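Petrobactin biosynthesis protein AsbB (Bacillus anthracis, PDB 3TO3) catalyses the ATP-dependent condensation of spermidine with citryl-spermidine intermediates, a step in making the siderophore petrobactin. Local coordinates at residues 64-69 against 104-109; 299-304 against 311-316; 336-341 against 425-430. All coordinates share one frame; numbering follows the deposited sequence. Where two conformers were deposited one is given.

In the fold
The three contacts follow one another along the chain and do not touch. Contact 2 is the one at the active site: Lys299 and Arg311 bind ATP there, and the side chain of Lys299 comes within about 5 Å of a magnesium ion. Contact 1 lies far from the ATP pocket, in the N-terminal antiparallel sheet and the helix packed on it, with its centre about 38 Å from that of contact 2. Contact 3 is a helix pair whose centre is about 31 Å from that of contact 2. Helix 315-333, which begins in contact 2, is followed in the chain by helix 336-342 of contact 3. Contacts 1 and 3 lie on opposite sides of the chain's centre, about 50 Å between centres.

Contact 1 (64-69 against 104-109); sequences KSVTYE and LEEVFR
Glu106 OE1 lies at the edge of the Tyr68 ring, near the ring plane, while CG2 of Val107 comes to the ring obliquely. Phe103 adds an edge-to-face ring contact to Tyr68. The ring and carboxylate planes are turned 56° apart. Tyr68 OH donates a short hydrogen bond of 2.5 Å to Glu106 OE1. It arrives on the anti side of that oxygen, 33° out of the carboxylate plane. The Glu106 side chain is extended beyond CG, which carries the carboxylate across to the tyrosine hydroxyl. OE1 also forms a salt bridge with Arg89, and OE2 accepts a hydrogen bond from Gln102 NE2. Both oxygens of this buried acid therefore have partners, and the nearby arginine probably favours its charged form. A methyl of Val66, CG1, lies 3.7 Å from Glu106 OE1. The apolar contact is between Tyr68 CD2 and Val107 CG2, 4.1 Å apart. Helix 100-110 packs on one face of the antiparallel sheet, the face that carries Val66 and Tyr68. The axes of segment 104-109 and strand 65-69 come within 9.5 Å, at 116° between their directions. Strands 52-59 and 88-90 flank this strand in the sheet, and Leu104 turns to helix 115-138.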
loop_
_atom_site.group_PDB
_atom_site.type_symbol
_atom_site.label_atom_id
_atom_site.label_comp_id
_atom_site.label_asym_id
_atom_site.label_seq_id
_atom_site.Cartn_x
_atom_site.Cartn_y
_atom_site.Cartn_z
ATOM N N LYS B 64 26.563 -4.336 -19.752
ATOM C CA LYS B 64 26.972 -5.200 -20.856
ATOM C C LYS B 64 25.731 -5.622 -21.655
ATOM O O LYS B 64 24.668 -5.958 -21.081
ATOM C CB LYS B 64 27.757 -6.422 -20.351
ATOM C CG LYS B 64 28.309 -7.312 -21.463
ATOM C CD LYS B 64 28.795 -8.671 -20.942
ATOM C CE LYS B 64 28.733 -9.728 -22.052
ATOM N NZ LYS B 64 29.187 -11.093 -21.636
ATOM N N SER B 65 25.857 -5.595 -22.979
ATOM C CA SER B 65 24.698 -5.848 -23.809
ATOM C C SER B 65 24.134 -7.266 -23.636
ATOM O O SER B 65 24.846 -8.241 -23.361
ATOM C CB SER B 65 24.962 -5.493 -25.276
ATOM O OG SER B 65 25.632 -6.527 -25.947
ATOM N N VAL B 66 22.827 -7.353 -23.770
ATOM C CA VAL B 66 22.137 -8.617 -23.672
ATOM C C VAL B 66 21.068 -8.570 -24.752
ATOM O O VAL B 66 20.685 -7.493 -25.192
ATOM C CB VAL B 66 21.509 -8.768 -22.278
ATOM C CG1 VAL B 66 20.237 -7.949 -22.180
ATOM C CG2 VAL B 66 21.218 -10.202 -21.985
ATOM N N THR B 67 20.593 -9.729 -25.190
ATOM C CA THR B 67 19.547 -9.802 -26.206
ATOM C C THR B 67 18.468 -10.789 -25.773
ATOM O O THR B 67 18.781 -11.880 -25.301
ATOM C CB THR B 67 20.135 -10.195 -27.586
ATOM O OG1 THR B 67 20.655 -9.028 -28.220
ATOM C CG2 THR B 67 19.077 -10.772 -28.496
ATOM N N TYR B 68 17.201 -10.401 -25.936
ATOM C CA TYR B 68 16.075 -11.323 -25.773
ATOM C C TYR B 68 15.506 -11.749 -27.117
ATOM O O TYR B 68 15.265 -10.911 -27.976
ATOM C CB TYR B 68 14.989 -10.700 -24.913
ATOM C CG TYR B 68 15.437 -10.473 -23.500
ATOM C CD1 TYR B 68 15.286 -11.462 -22.556
ATOM C CD2 TYR B 68 16.050 -9.281 -23.115
ATOM C CE1 TYR B 68 15.696 -11.284 -21.277
ATOM C CE2 TYR B 68 16.477 -9.089 -21.810
ATOM C CZ TYR B 68 16.274 -10.105 -20.895
ATOM O OH TYR B 68 16.654 -9.998 -19.587
ATOM N N GLU B 69 15.292 -13.051 -27.290
ATOM C CA GLU B 69 14.900 -13.606 -28.581
ATOM C C GLU B 69 13.600 -14.357 -28.474
ATOM O O GLU B 69 13.381 -15.087 -27.519
ATOM C CB GLU B 69 15.933 -14.610 -29.084
ATOM C CG GLU B 69 17.184 -14.008 -29.664
ATOM C CD GLU B 69 18.137 -15.060 -30.247
ATOM O OE1 GLU B 69 17.783 -16.271 -30.276
ATOM O OE2 GLU B 69 19.247 -14.665 -30.673
ATOM N N LEU B 104 12.359 -6.567 -17.741
ATOM C CA LEU B 104 11.992 -5.153 -17.874
ATOM C C LEU B 104 13.144 -4.201 -17.517
ATOM O O LEU B 104 13.348 -3.182 -18.178
ATOM C CB LEU B 104 10.711 -4.817 -17.100
ATOM C CG LEU B 104 9.414 -5.338 -17.732
ATOM C CD1 LEU B 104 8.187 -4.917 -16.938
ATOM C CD2 LEU B 104 9.265 -4.829 -19.139
ATOM N N GLU B 105 13.907 -4.523 -16.481
ATOM C CA GLU B 105 15.038 -3.661 -16.135
ATOM C C GLU B 105 16.067 -3.583 -17.265
ATOM O O GLU B 105 16.568 -2.505 -17.570
ATOM C CB GLU B 105 15.702 -4.096 -14.823
ATOM C CG GLU B 105 14.969 -3.606 -13.592
ATOM C CD GLU B 105 15.258 -4.432 -12.354
ATOM O OE1 GLU B 105 16.079 -5.384 -12.428
ATOM O OE2 GLU B 105 14.640 -4.126 -11.305
ATOM N N GLU B 106 16.381 -4.722 -17.878
ATOM C CA GLU B 106 17.419 -4.759 -18.909
ATOM C C GLU B 106 16.954 -4.066 -20.196
ATOM O O GLU B 106 17.671 -3.288 -20.799
ATOM C CB GLU B 106 17.903 -6.200 -19.142
ATOM C CG GLU B 106 18.444 -6.812 -17.849
ATOM C CD GLU B 106 19.186 -8.139 -18.009
ATOM O OE1 GLU B 106 18.811 -8.938 -18.885
ATOM O OE2 GLU B 106 20.151 -8.382 -17.235
ATOM N N VAL B 107 15.725 -4.334 -20.593
ATOM C CA VAL B 107 15.146 -3.695 -21.755
ATOM C C VAL B 107 14.993 -2.175 -21.606
ATOM O O VAL B 107 15.161 -1.427 -22.559
ATOM C CB VAL B 107 13.798 -4.395 -22.069
ATOM C CG1 VAL B 107 12.889 -3.525 -22.907
ATOM C CG2 VAL B 107 14.099 -5.697 -22.747
ATOM N N PHE B 108 14.692 -1.709 -20.401
ATOM C CA PHE B 108 14.546 -0.273 -20.175
ATOM C C PHE B 108 15.828 0.486 -19.756
ATOM O O PHE B 108 15.780 1.677 -19.405
ATOM C CB PHE B 108 13.302 0.044 -19.332
ATOM C CG PHE B 108 12.001 -0.323 -20.035
ATOM C CD1 PHE B 108 11.662 0.263 -21.250
ATOM C CD2 PHE B 108 11.139 -1.260 -19.505
ATOM C CE1 PHE B 108 10.485 -0.078 -21.915
ATOM C CE2 PHE B 108 9.942 -1.606 -20.171
ATOM C CZ PHE B 108 9.622 -1.014 -21.376
ATOM N N ARG B 109 16.968 -0.205 -19.760
ATOM C CA ARG B 109 18.238 0.505 -19.682
ATOM C C ARG B 109 18.555 1.092 -21.069
ATOM O O ARG B 109 19.253 2.087 -21.205
ATOM C CB ARG B 109 19.371 -0.408 -19.224
ATOM C CG ARG B 109 19.298 -0.810 -17.783
ATOM C CD ARG B 109 20.685 -1.183 -17.211
ATOM N NE ARG B 109 20.548 -1.513 -15.793
ATOM C CZ ARG B 109 20.067 -2.665 -15.330
ATOM N NH1 ARG B 109 19.703 -3.632 -16.169
ATOM N NH2 ARG B 109 19.962 -2.857 -14.022
#

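Contact 2 (299-304 against 311-316); sequences KVSLNI and RTLKPY. With ATP (adenosine-5'-triphosphate), chain E.
Leu302 and Arg311 lie side by side in antiparallel chains, where Leu302 N donates to Arg311 O at 3.0 Å and Arg311 N donates to Ile304 O at 3.2 Å. The first bond is fairly straight, 163° at the hydrogen. The second is more bent, at 137°. CB of Leu302 and CB of Arg311 meet at 4.1 Å. Ile304 CG1 crosses the arginine chain near CG at about a right angle. Arg311 then bends at chi2 and chi3 and leads away to the nucleotide. Its NH1 donates to ATP O1A at 2.6 Å, with that oxygen at the guanidinium edge near its plane. NE is held by Thr309 O. Lys299 reaches ATP in a fully extended chain, and its NZ bonds ATP O2B at 2.8 Å, although the position of NZ is less certain. Asp459 forms a salt bridge with the same amine. Leu313 CD1 packs 3.6 Å from Lys299 O. The two basic side chains thus reach adjacent phosphates, Arg311 the alpha and Lys299 the beta. This is the ATP pocket of an IucA/IucC-family synthetase, completed by residues such as Ser283, Arg285 and Tyr391.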
loop_
_atom_site.group_PDB
_atom_site.type_symbol
_atom_site.label_atom_id
_atom_site.label_comp_id
_atom_site.label_asym_id
_atom_site.label_seq_id
_atom_site.Cartn_x
_atom_site.Cartn_y
_atom_site.Cartn_z
ATOM N N LYS B 299 -22.970 -3.271 -7.168
ATOM C CA LYS B 299 -21.642 -2.852 -7.574
ATOM C C LYS B 299 -21.168 -1.850 -6.545
ATOM O O LYS B 299 -21.781 -0.775 -6.380
ATOM C CB LYS B 299 -21.638 -2.257 -8.987
ATOM C CG LYS B 299 -20.274 -1.785 -9.486
ATOM C CD LYS B 299 -20.327 -1.388 -10.962
ATOM C CE LYS B 299 -18.936 -1.316 -11.570
ATOM N NZ LYS B 299 -18.973 -0.830 -12.990
ATOM N N VAL B 300 -20.098 -2.206 -5.833
ATOM C CA VAL B 300 -19.698 -1.415 -4.677
ATOM C C VAL B 300 -18.257 -0.960 -4.757
ATOM O O VAL B 300 -17.468 -1.518 -5.512
ATOM C CB VAL B 300 -19.933 -2.173 -3.364
ATOM C CG1 VAL B 300 -21.404 -2.404 -3.159
ATOM C CG2 VAL B 300 -19.201 -3.529 -3.389
ATOM N N SER B 301 -17.930 0.082 -4.000
ATOM C CA SER B 301 -16.572 0.619 -3.985
ATOM C C SER B 301 -15.563 -0.423 -3.471
ATOM O O SER B 301 -15.839 -1.137 -2.510
ATOM C CB SER B 301 -16.534 1.844 -3.082
ATOM O OG SER B 301 -17.152 2.936 -3.730
ATOM N N LEU B 302 -14.411 -0.537 -4.116
ATOM C CA LEU B 302 -13.366 -1.384 -3.562
ATOM C C LEU B 302 -12.028 -0.713 -3.738
ATOM O O LEU B 302 -11.627 -0.433 -4.863
ATOM C CB LEU B 302 -13.406 -2.720 -4.266
ATOM C CG LEU B 302 -12.713 -3.913 -3.638
ATOM C CD1 LEU B 302 -13.297 -4.263 -2.254
ATOM C CD2 LEU B 302 -12.808 -5.085 -4.636
ATOM N N ASN B 303 -11.265 -0.483 -2.679
ATOM C CA ASN B 303 -10.054 0.213 -3.009
ATOM C C ASN B 303 -8.928 -0.800 -3.132
ATOM O O ASN B 303 -8.091 -0.936 -2.254
ATOM C CB ASN B 303 -9.729 1.136 -1.821
ATOM C CG ASN B 303 -10.282 2.552 -1.992
ATOM O OD1 ASN B 303 -11.505 2.786 -1.937
ATOM N ND2 ASN B 303 -9.380 3.504 -2.182
ATOM N N ILE B 304 -8.726 -1.229 -4.365
ATOM C CA ILE B 304 -7.696 -2.184 -4.730
ATOM C C ILE B 304 -7.418 -1.843 -6.177
ATOM O O ILE B 304 -8.255 -1.249 -6.888
ATOM C CB ILE B 304 -8.082 -3.729 -4.635
ATOM C CG1 ILE B 304 -9.111 -4.118 -5.689
ATOM C CG2 ILE B 304 -8.496 -4.184 -3.236
ATOM C CD1 ILE B 304 -9.327 -5.621 -5.779
ATOM N N ARG B 311 -10.549 0.717 -8.003
ATOM C CA ARG B 311 -11.886 0.107 -8.152
ATOM C C ARG B 311 -12.967 0.925 -7.406
ATOM O O ARG B 311 -13.998 0.415 -6.964
ATOM C CB ARG B 311 -11.902 -1.383 -7.815
ATOM C CG ARG B 311 -11.069 -2.248 -8.766
ATOM C CD ARG B 311 -11.526 -2.097 -10.227
ATOM N NE ARG B 311 -10.860 -0.984 -10.911
ATOM C CZ ARG B 311 -11.307 -0.405 -12.027
ATOM N NH1 ARG B 311 -12.430 -0.825 -12.602
ATOM N NH2 ARG B 311 -10.635 0.601 -12.576
ATOM N N THR B 312 -12.598 2.142 -7.056
ATOM C CA THR B 312 -13.574 3.079 -6.545
ATOM C C THR B 312 -14.663 3.376 -7.594
ATOM O O THR B 312 -14.493 3.131 -8.798
ATOM C CB THR B 312 -12.881 4.399 -6.189
ATOM O OG1 THR B 312 -12.055 4.815 -7.295
ATOM C CG2 THR B 312 -12.029 4.225 -4.941
ATOM N N LEU B 313 -15.805 3.854 -7.113
ATOM C CA LEU B 313 -16.817 4.433 -7.976
ATOM C C LEU B 313 -16.713 5.953 -7.960
ATOM O O LEU B 313 -16.940 6.573 -6.919
ATOM C CB LEU B 313 -18.197 4.037 -7.472
ATOM C CG LEU B 313 -18.437 2.554 -7.630
ATOM C CD1 LEU B 313 -19.685 2.101 -6.883
ATOM C CD2 LEU B 313 -18.488 2.247 -9.128
ATOM N N LYS B 314 -16.401 6.554 -9.107
ATOM C CA LYS B 314 -16.459 8.010 -9.235
ATOM C C LYS B 314 -17.860 8.507 -8.798
ATOM O O LYS B 314 -18.894 8.049 -9.327
ATOM C CB LYS B 314 -16.134 8.477 -10.670
ATOM C CG LYS B 314 -14.781 8.048 -11.238
ATOM C CD LYS B 314 -13.640 8.761 -10.527
ATOM C CE LYS B 314 -12.395 8.920 -11.415
ATOM N NZ LYS B 314 -11.298 9.717 -10.750
ATOM N N PRO B 315 -17.893 9.435 -7.819
ATOM C CA PRO B 315 -19.138 10.033 -7.324
ATOM C C PRO B 315 -20.023 10.597 -8.448
ATOM O O PRO B 315 -21.247 10.385 -8.437
ATOM C CB PRO B 315 -18.639 11.165 -6.427
ATOM C CG PRO B 315 -17.311 10.638 -5.913
ATOM C CD PRO B 315 -16.710 9.922 -7.088
ATOM N N TYR B 316 -19.433 11.300 -9.415
ATOM C CA TYR B 316 -20.259 11.842 -10.467
ATOM C C TYR B 316 -20.929 10.706 -11.265
ATOM O O TYR B 316 -22.077 10.839 -11.671
ATOM C CB TYR B 316 -19.505 12.839 -11.357
ATOM C CG TYR B 316 -18.227 12.313 -11.916
ATOM C CD1 TYR B 316 -18.222 11.591 -13.106
ATOM C CD2 TYR B 316 -17.006 12.536 -11.261
ATOM C CE1 TYR B 316 -17.041 11.091 -13.636
ATOM C CE2 TYR B 316 -15.814 12.046 -11.792
ATOM C CZ TYR B 316 -15.847 11.323 -12.983
ATOM O OH TYR B 316 -14.693 10.819 -13.528
HETATM P PB ATP E . -16.577 -3.397 -13.563
HETATM O O1B ATP E . -16.526 -3.526 -12.062
HETATM O O2B ATP E . -16.549 -1.941 -13.946
HETATM O O3B ATP E . -17.873 -4.103 -14.108
HETATM P PA ATP E . -13.905 -3.712 -13.950
HETATM O O1A ATP E . -13.831 -3.041 -12.593
HETATM O O2A ATP E . -13.416 -2.811 -15.079
HETATM O O3A ATP E . -15.374 -4.131 -14.240
HETATM O "O5'" ATP E . -13.009 -5.000 -13.877
HETATM C "C5'" ATP E . -13.305 -6.114 -14.634
HETATM C "C4'" ATP E . -12.262 -7.066 -14.809
HETATM O "O4'" ATP E . -12.552 -7.907 -15.976
HETATM C "C3'" ATP E . -10.979 -6.387 -15.102
HETATM O "O3'" ATP E . -10.044 -6.715 -14.149
HETATM C "C2'" ATP E . -10.582 -6.882 -16.432
HETATM O "O2'" ATP E . -9.228 -7.039 -16.511
HETATM C "C1'" ATP E . -11.293 -8.190 -16.506
HETATM N N9 ATP E . -11.370 -8.785 -17.814
HETATM C C8 ATP E . -11.019 -10.054 -18.085
HETATM N N7 ATP E . -11.223 -10.266 -19.393
HETATM C C5 ATP E . -11.712 -9.140 -19.959
HETATM C C6 ATP E . -12.100 -8.811 -21.266
HETATM N N6 ATP E . -11.994 -9.798 -22.305
HETATM N N1 ATP E . -12.563 -7.566 -21.522
HETATM C C2 ATP E . -12.652 -6.652 -20.534
HETATM N N3 ATP E . -12.285 -6.938 -19.264
HETATM C C4 ATP E . -11.812 -8.172 -18.945
#

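Contact 3 (336-341 against 425-430); sequences SYLRDE and VIHLVV
Tyr337 and Leu338 face His427 and Leu428 across a near-antiparallel helix pair. The directions of segments 336-341 and 425-430 differ by 154°, and their axes are 10.9 Å apart. The first segment contains a wider pi-type turn at 337-341. No hydrogen bond links the two segments, so their direct contact is aromatic and apolar. In the aromatic part, the Tyr337 and His427 side chains run alongside each other, pointing in opposite senses. Their rings are oblique, with centroids 4.6 Å apart and planes at 48°. Tyr337 CD2 sits over the centre of one imidazole face. His427 has CG anti to its backbone N (chi1 -173°), which extends the imidazole toward the other helix. The polar atoms of this buried histidine are engaged outside the pair: ND1 bonds His546 NE2, and NE2 bonds Asp335 OD2. The bonds to His546 and Asp335 OD2 probably fix the rotation of the imidazole. Asp335 directly precedes segment 336-341, and its OD1 also accepts a bond from Leu338 N. The His546 ring also meets Tyr337. The apolar part lies beside the rings. Leu338 CD1 packs against Leu428 CD2 in one of two Leu428 conformers. The other leucine branch, Leu338 CD2, approaches His427 CD2 obliquely at 3.8 Å.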
loop_
_atom_site.group_PDB
_atom_site.type_symbol
_atom_site.label_atom_id
_atom_site.label_comp_id
_atom_site.label_asym_id
_atom_site.label_seq_id
_atom_site.Cartn_x
_atom_site.Cartn_y
_atom_site.Cartn_z
ATOM N N SER B 336 -37.718 -0.210 -33.316
ATOM C CA SER B 336 -38.308 -1.507 -33.626
ATOM C C SER B 336 -37.231 -2.576 -33.745
ATOM O O SER B 336 -37.357 -3.644 -33.150
ATOM C CB SER B 336 -39.160 -1.459 -34.895
ATOM O OG SER B 336 -38.382 -1.104 -36.021
ATOM N N TYR B 337 -36.179 -2.289 -34.509
ATOM C CA TYR B 337 -35.094 -3.253 -34.667
ATOM C C TYR B 337 -34.506 -3.708 -33.330
ATOM O O TYR B 337 -34.391 -4.881 -33.083
ATOM C CB TYR B 337 -33.968 -2.739 -35.537
ATOM C CG TYR B 337 -32.767 -3.664 -35.497
ATOM C CD1 TYR B 337 -32.758 -4.874 -36.186
ATOM C CD2 TYR B 337 -31.635 -3.324 -34.786
ATOM C CE1 TYR B 337 -31.647 -5.716 -36.148
ATOM C CE2 TYR B 337 -30.542 -4.157 -34.737
ATOM C CZ TYR B 337 -30.535 -5.345 -35.409
ATOM O OH TYR B 337 -29.402 -6.143 -35.331
ATOM N N LEU B 338 -34.144 -2.775 -32.471
ATOM C CA LEU B 338 -33.574 -3.121 -31.184
ATOM C C LEU B 338 -34.601 -3.775 -30.265
ATOM O O LEU B 338 -34.277 -4.700 -29.551
ATOM C CB LEU B 338 -32.960 -1.884 -30.490
ATOM C CG LEU B 338 -31.770 -1.169 -31.149
ATOM C CD1 LEU B 338 -31.287 0.018 -30.305
ATOM C CD2 LEU B 338 -30.590 -2.126 -31.437
ATOM N N ARG B 339 -35.825 -3.273 -30.248
ATOM C CA ARG B 339 -36.823 -3.764 -29.304
ATOM C C ARG B 339 -37.379 -5.132 -29.753
ATOM O O ARG B 339 -37.450 -6.078 -28.956
ATOM C CB ARG B 339 -37.941 -2.729 -29.157
ATOM C CG ARG B 339 -39.084 -3.085 -28.197
ATOM C CD ARG B 339 -40.291 -2.149 -28.402
ATOM N NE ARG B 339 -40.904 -2.324 -29.727
ATOM C CZ ARG B 339 -41.051 -1.359 -30.643
ATOM N NH1 ARG B 339 -40.646 -0.118 -30.395
ATOM N NH2 ARG B 339 -41.611 -1.634 -31.820
ATOM N N ASP B 340 -37.713 -5.235 -31.039
ATOM C CA ASP B 340 -38.417 -6.392 -31.632
ATOM C C ASP B 340 -37.564 -7.463 -32.315
ATOM O O ASP B 340 -37.716 -8.632 -32.015
ATOM C CB ASP B 340 -39.599 -5.979 -32.534
ATOM C CG ASP B 340 -40.648 -5.171 -31.792
ATOM O OD1 ASP B 340 -40.822 -5.368 -30.566
ATOM O OD2 ASP B 340 -41.289 -4.320 -32.439
ATOM N N GLU B 341 -36.784 -7.089 -33.324
ATOM C CA GLU B 341 -35.935 -8.054 -34.039
ATOM C C GLU B 341 -34.744 -8.536 -33.183
ATOM O O GLU B 341 -34.616 -9.738 -32.918
ATOM C CB GLU B 341 -35.382 -7.447 -35.331
ATOM C CG GLU B 341 -36.427 -6.889 -36.275
ATOM C CD GLU B 341 -35.813 -6.311 -37.555
ATOM O OE1 GLU B 341 -36.366 -5.311 -38.070
ATOM O OE2 GLU B 341 -34.783 -6.844 -38.044
ATOM N N VAL B 425 -24.959 -3.527 -31.420
ATOM C CA VAL B 425 -24.067 -2.517 -30.898
ATOM C C VAL B 425 -23.751 -1.487 -31.978
ATOM O O VAL B 425 -23.794 -0.288 -31.718
ATOM C CB VAL B 425 -22.737 -3.117 -30.383
ATOM C CG1 VAL B 425 -21.847 -2.012 -29.880
ATOM C CG2 VAL B 425 -22.983 -4.159 -29.279
ATOM N N ILE B 426 -23.446 -1.951 -33.191
ATOM C CA ILE B 426 -23.089 -1.046 -34.292
ATOM C C ILE B 426 -24.319 -0.241 -34.712
ATOM O O ILE B 426 -24.236 0.962 -35.008
ATOM C CB ILE B 426 -22.487 -1.829 -35.502
ATOM C CG1 ILE B 426 -21.179 -2.488 -35.078
ATOM C CG2 ILE B 426 -22.224 -0.922 -36.681
ATOM C CD1 ILE B 426 -20.552 -3.391 -36.133
ATOM N N HIS B 427 -25.472 -0.915 -34.723
ATOM C CA HIS B 427 -26.723 -0.231 -34.977
ATOM C C HIS B 427 -26.963 0.955 -34.029
ATOM O O HIS B 427 -27.359 2.025 -34.475
ATOM C CB HIS B 427 -27.891 -1.196 -34.902
ATOM C CG HIS B 427 -29.185 -0.587 -35.316
ATOM N ND1 HIS B 427 -29.601 -0.554 -36.631
ATOM C CD2 HIS B 427 -30.154 0.024 -34.594
ATOM C CE1 HIS B 427 -30.779 0.055 -36.702
ATOM N NE2 HIS B 427 -31.138 0.406 -35.480
ATOM N N LEU B 428 -26.746 0.742 -32.726
ATOM C CA LEU B 428 -26.835 1.788 -31.711
ATOM C C LEU B 428 -25.946 2.974 -32.064
ATOM O O LEU B 428 -26.349 4.130 -31.928
ATOM C CB LEU B 428 -26.395 1.238 -30.350
ATOM C CG LEU B 428 -27.486 0.581 -29.519
ATOM C CD1 LEU B 428 -26.935 -0.029 -28.249
ATOM C CD2 LEU B 428 -28.558 1.629 -29.195
ATOM N N VAL B 429 -24.721 2.689 -32.496
ATOM C CA VAL B 429 -23.794 3.741 -32.880
ATOM C C VAL B 429 -24.320 4.545 -34.068
ATOM O O VAL B 429 -24.378 5.775 -34.022
ATOM C CB VAL B 429 -22.398 3.172 -33.228
ATOM C CG1 VAL B 429 -21.596 4.173 -34.063
ATOM C CG2 VAL B 429 -21.660 2.785 -31.952
ATOM N N VAL B 430 -24.729 3.851 -35.124
ATOM C CA VAL B 430 -25.071 4.530 -36.388
ATOM C C VAL B 430 -26.456 5.182 -36.400
ATOM O O VAL B 430 -26.662 6.301 -36.907
ATOM C CB VAL B 430 -24.943 3.556 -37.564
ATOM C CG1 VAL B 430 -25.256 4.252 -38.879
ATOM C CG2 VAL B 430 -23.534 2.873 -37.572
#